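Long-range contacts in protein FimX (Pseudomonas aeruginosa PAO1, PDB 3HVA), which is a c-di-GMP receptor built from GGDEF and EAL domains and may have cyclic-guanylate-specific phosphodiesterase activity, this chain being its GGDEF domain: residues 22-27 with 89-94; 49-54 with 159-164. All blocks are in the same frame, centred on the assembly; numbering follows the deposited sequence.

Contact 1. Residues 22-27 with 89-94; sequences YNRSHF and ARFGDS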
# COMPACT_ATOMS: atom_id res chain seq x y z
N TYR A 22 7.70 7.06 -4.14
CA TYR A 22 8.20 7.96 -3.11
C TYR A 22 8.53 7.17 -1.85
O TYR A 22 8.06 6.05 -1.66
CB TYR A 22 7.18 9.05 -2.82
CG TYR A 22 7.01 10.05 -3.94
CD1 TYR A 22 5.85 10.08 -4.70
CD2 TYR A 22 8.02 10.95 -4.25
CE1 TYR A 22 5.69 10.98 -5.74
CE2 TYR A 22 7.87 11.86 -5.28
CZ TYR A 22 6.71 11.88 -6.02
OH TYR A 22 6.56 12.78 -7.05
N ASN A 23 9.34 7.76 -0.97
CA ASN A 23 9.73 7.11 0.27
C ASN A 23 8.74 7.37 1.40
O ASN A 23 7.81 8.17 1.26
CB ASN A 23 11.14 7.55 0.69
CG ASN A 23 11.26 9.05 0.88
OD1 ASN A 23 10.28 9.73 1.15
ND2 ASN A 23 12.48 9.57 0.74
N ARG A 24 8.93 6.69 2.53
CA ARG A 24 8.03 6.83 3.67
C ARG A 24 8.00 8.27 4.18
O ARG A 24 6.93 8.82 4.44
CB ARG A 24 8.42 5.88 4.80
CG ARG A 24 7.43 5.89 5.96
CD ARG A 24 7.84 4.92 7.06
NE ARG A 24 9.12 5.28 7.67
CZ ARG A 24 10.28 4.70 7.36
NH1 ARG A 24 10.31 3.74 6.45
NH2 ARG A 24 11.39 5.09 7.96
N SER A 25 9.18 8.88 4.32
CA SER A 25 9.27 10.26 4.78
C SER A 25 8.38 11.18 3.95
O SER A 25 7.65 12.01 4.49
CB SER A 25 10.73 10.74 4.72
OG SER A 25 10.88 12.00 5.35
N HIS A 26 8.46 11.03 2.63
CA HIS A 26 7.67 11.83 1.71
C HIS A 26 6.18 11.58 1.93
O HIS A 26 5.39 12.52 2.06
CB HIS A 26 8.05 11.48 0.27
CG HIS A 26 7.46 12.40 -0.75
ND1 HIS A 26 6.24 12.17 -1.35
CD2 HIS A 26 7.92 13.56 -1.29
CE1 HIS A 26 5.97 13.14 -2.20
NE2 HIS A 26 6.98 13.99 -2.18
N PHE A 27 5.80 10.31 1.99
CA PHE A 27 4.41 9.91 2.19
C PHE A 27 3.84 10.49 3.48
O PHE A 27 2.70 10.96 3.51
CB PHE A 27 4.30 8.39 2.20
CG PHE A 27 2.88 7.89 2.32
CD1 PHE A 27 2.11 7.67 1.20
CD2 PHE A 27 2.33 7.63 3.57
CE1 PHE A 27 0.81 7.21 1.31
CE2 PHE A 27 1.04 7.17 3.68
CZ PHE A 27 0.28 6.96 2.55
N ALA A 89 3.58 5.04 -1.98
CA ALA A 89 4.86 5.02 -1.29
C ALA A 89 5.36 3.61 -1.01
O ALA A 89 4.58 2.67 -0.87
CB ALA A 89 4.78 5.81 0.01
N ARG A 90 6.68 3.47 -0.96
CA ARG A 90 7.31 2.28 -0.40
C ARG A 90 7.51 2.57 1.08
O ARG A 90 8.41 3.32 1.47
CB ARG A 90 8.65 2.01 -1.07
CG ARG A 90 9.50 0.94 -0.39
CD ARG A 90 9.22 -0.45 -0.94
NE ARG A 90 10.10 -1.45 -0.33
CZ ARG A 90 11.35 -1.68 -0.71
NH1 ARG A 90 11.89 -0.99 -1.70
NH2 ARG A 90 12.07 -2.61 -0.09
N PHE A 91 6.65 1.99 1.92
CA PHE A 91 6.65 2.27 3.35
C PHE A 91 7.74 1.49 4.07
O PHE A 91 8.36 2.00 5.01
CB PHE A 91 5.28 1.96 3.95
CG PHE A 91 5.03 2.60 5.28
CD1 PHE A 91 4.59 3.91 5.36
CD2 PHE A 91 5.23 1.90 6.46
CE1 PHE A 91 4.35 4.51 6.59
CE2 PHE A 91 4.99 2.48 7.69
CZ PHE A 91 4.55 3.79 7.75
N GLY A 92 7.97 0.26 3.64
CA GLY A 92 9.00 -0.59 4.22
C GLY A 92 9.47 -1.64 3.24
O GLY A 92 9.17 -1.57 2.05
N ASP A 93 10.22 -2.61 3.74
CA ASP A 93 10.76 -3.68 2.90
C ASP A 93 9.68 -4.42 2.12
O ASP A 93 9.82 -4.67 0.92
CB ASP A 93 11.54 -4.68 3.76
CG ASP A 93 12.78 -4.07 4.38
OD1 ASP A 93 13.33 -3.11 3.79
OD2 ASP A 93 13.21 -4.55 5.45
N SER A 94 8.60 -4.77 2.81
CA SER A 94 7.52 -5.53 2.21
C SER A 94 6.20 -4.79 2.36
O SER A 94 5.13 -5.39 2.25
CB SER A 94 7.41 -6.89 2.89
OG SER A 94 7.26 -6.74 4.29
O HOH W 1 10.87 4.43 2.44

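Contact 2. Residues 49-54 with 159-164; sequences YIHLNG and CADDAA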
# COMPACT_ATOMS: atom_id res chain seq x y z
N TYR A 49 -2.92 0.45 3.77
CA TYR A 49 -1.68 -0.08 4.32
C TYR A 49 -1.47 -1.47 3.72
O TYR A 49 -2.18 -2.41 4.07
CB TYR A 49 -1.79 -0.15 5.85
CG TYR A 49 -0.47 -0.28 6.58
CD1 TYR A 49 0.13 0.83 7.16
CD2 TYR A 49 0.15 -1.50 6.72
CE1 TYR A 49 1.33 0.72 7.85
CE2 TYR A 49 1.35 -1.63 7.39
CZ TYR A 49 1.93 -0.51 7.96
OH TYR A 49 3.12 -0.63 8.64
N ILE A 50 -0.50 -1.59 2.82
CA ILE A 50 -0.37 -2.80 2.01
C ILE A 50 0.81 -3.69 2.40
O ILE A 50 1.97 -3.27 2.32
CB ILE A 50 -0.28 -2.47 0.51
CG1 ILE A 50 -1.38 -1.47 0.12
CG2 ILE A 50 -0.39 -3.73 -0.32
CD1 ILE A 50 -1.26 -0.95 -1.30
N HIS A 51 0.51 -4.91 2.80
CA HIS A 51 1.53 -5.93 3.04
C HIS A 51 1.72 -6.76 1.78
O HIS A 51 0.75 -7.13 1.12
CB HIS A 51 1.10 -6.88 4.16
CG HIS A 51 1.24 -6.32 5.54
ND1 HIS A 51 2.42 -5.78 6.01
CD2 HIS A 51 0.35 -6.24 6.56
CE1 HIS A 51 2.25 -5.38 7.25
NE2 HIS A 51 1.00 -5.65 7.61
N LEU A 52 2.97 -7.06 1.44
CA LEU A 52 3.22 -8.14 0.50
C LEU A 52 3.20 -9.43 1.30
O LEU A 52 4.02 -9.62 2.20
CB LEU A 52 4.57 -7.99 -0.20
CG LEU A 52 5.04 -9.27 -0.90
CD1 LEU A 52 3.97 -9.77 -1.87
CD2 LEU A 52 6.36 -9.08 -1.61
N ASN A 53 2.25 -10.31 0.99
CA ASN A 53 2.11 -11.55 1.73
C ASN A 53 3.27 -12.51 1.49
O ASN A 53 3.77 -12.62 0.37
CB ASN A 53 0.78 -12.24 1.40
CG ASN A 53 -0.40 -11.57 2.08
OD1 ASN A 53 -1.51 -11.56 1.55
ND2 ASN A 53 -0.16 -11.01 3.26
N GLY A 54 3.70 -13.19 2.55
CA GLY A 54 4.76 -14.18 2.46
C GLY A 54 6.10 -13.63 2.02
O GLY A 54 6.89 -14.34 1.38
N CYS A 159 -5.01 -3.15 11.08
CA CYS A 159 -5.91 -3.87 10.18
C CYS A 159 -5.13 -4.73 9.20
O CYS A 159 -5.49 -5.87 8.93
CB CYS A 159 -6.81 -2.90 9.42
SG CYS A 159 -8.25 -2.34 10.35
N ALA A 160 -4.05 -4.17 8.65
CA ALA A 160 -3.23 -4.89 7.69
C ALA A 160 -2.54 -6.08 8.34
O ALA A 160 -2.40 -7.14 7.73
CB ALA A 160 -2.21 -3.96 7.06
N ASP A 161 -2.10 -5.90 9.58
CA ASP A 161 -1.45 -6.98 10.32
C ASP A 161 -2.43 -8.11 10.60
O ASP A 161 -2.07 -9.28 10.54
CB ASP A 161 -0.85 -6.46 11.62
CG ASP A 161 0.35 -5.56 11.38
OD1 ASP A 161 0.84 -5.52 10.24
OD2 ASP A 161 0.80 -4.91 12.34
N ASP A 162 -3.67 -7.74 10.90
CA ASP A 162 -4.71 -8.72 11.12
C ASP A 162 -5.05 -9.40 9.79
O ASP A 162 -5.40 -10.58 9.76
CB ASP A 162 -5.96 -8.06 11.70
CG ASP A 162 -6.81 -9.01 12.51
OD1 ASP A 162 -6.38 -9.38 13.63
OD2 ASP A 162 -7.90 -9.39 12.04
N ALA A 163 -4.94 -8.64 8.71
CA ALA A 163 -5.21 -9.16 7.37
C ALA A 163 -4.21 -10.25 7.00
O ALA A 163 -4.59 -11.34 6.56
CB ALA A 163 -5.17 -8.04 6.35
N ALA A 164 -2.93 -9.95 7.18
CA ALA A 164 -1.86 -10.87 6.80
C ALA A 164 -1.82 -12.09 7.71
O ALA A 164 -1.22 -13.11 7.37
CB ALA A 164 -0.53 -10.15 6.80

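Contact 1. Residues 22-27 with 89-94
Arg24 lies over one face of the Phe91 ring, its CD 3.5 Å from the ring centroid in a CH-pi contact with CG over the CD1-CE1 side of the same face. Beyond CD the chain bends (chi3 63°), turning the guanidinium away from the ring and onto the backbone. There Arg24 NH1 donates to Phe91 O (3.0 Å), which lies near the guanidinium plane. The cation-pi component is long and weak at best.

One direct backbone bond joins the weakly bonded strand 22-23 to strand 87-90. Tyr22 pairs in parallel with Ala89, and Arg90 N donates to Tyr22 O (3.0 Å). A water links Arg24 N (3.0 Å) to Arg90 O (2.9 Å), bridging the two segments. Just here the helix begins: Asn23 is its N-cap, OD1 of Asn23 accepting from His26 N (2.7 Å).

The apolar part is small, with Phe27 CB against Ala89 CB at 3.4 Å and the Phe27 ring continuing onto strand 95-101. Arg90 turns away to donate from NE to Gly92 O (2.6 Å) and to form a salt bridge with Asp16.

Two arginines thus grip the carbonyls of the 91-93 turn, Arg24 at Phe91 O and Arg90 at Gly92 O and Asp93 O, so polar bonds as well as packing fix its path.

Contact 2. Residues 49-54 with 159-164
Ala160 presses its methyl group onto the strand at the tight centre of this contact. Ala160 CB is 3.4 Å from Tyr49 O and equally close to Tyr49 CD2, meeting the tyrosine ring obliquely. Small side chains on this face of helix 159-164 let it ride close over strand 49-52: the axes approach to 8.3 Å and run in nearly the same direction, 30° apart.

His51 extends the close packing. Its CG is anti to the carbonyl carbon (chi1 -77°), which brings the imidazole edge up to the helix backbone, His51 CD2 lying 3.1 Å from Ala160 O. That carbonyl also accepts the helical bond from Ala164 N. At the same edge His51 NE2 donates to Asp161 OD1 (2.6 Å) in a short, bent His-carboxylate hydrogen bond, the donor lying nearly along the carboxylate C-O axis. Ring and carboxylate are nearly coplanar, 21° apart, so the bond restrains the rotation of the imidazole.

Toward Ala164 the fit slackens. Ala164 CB is 4.0 Å from His51 CD2, and the Asn53 side chain only brushes the same alanine. Farther round the helix Asp162 points away from the strand and forms salt bridges with Arg165 and Lys166. Tyr49 also stacks with His157 of the same helix.

A helix laid over a central strand of a mixed sheet, here through alanine and one polar tether, belongs to the alpha/beta fold that GGDEF domains share with nucleotide cyclases.

In the fold
Contacts 1 and 2 lie on one mixed sheet, their centres 15 Å apart: contact 1 at its 22-23 edge, contact 2 on strand 45-52 nearer the middle, with strand 95-101 between. They touch directly where Ser94 O meets Leu52 N at 2.8 Å, a probable hydrogen bond, and where Phe91 CE2 packs 3.8 Å from Tyr49 OH. By sequence, residues Gly92-Phe96 (GDSIF), a turn running into strand 95-101, correspond to a degenerate GGDEF signature, and His51 probably occupies the position of a metal-binding aspartate in active diguanylate cyclases. Both contacts therefore probably border the region that forms the active site in those enzymes, consistent with a receptor rather than a cyclase role.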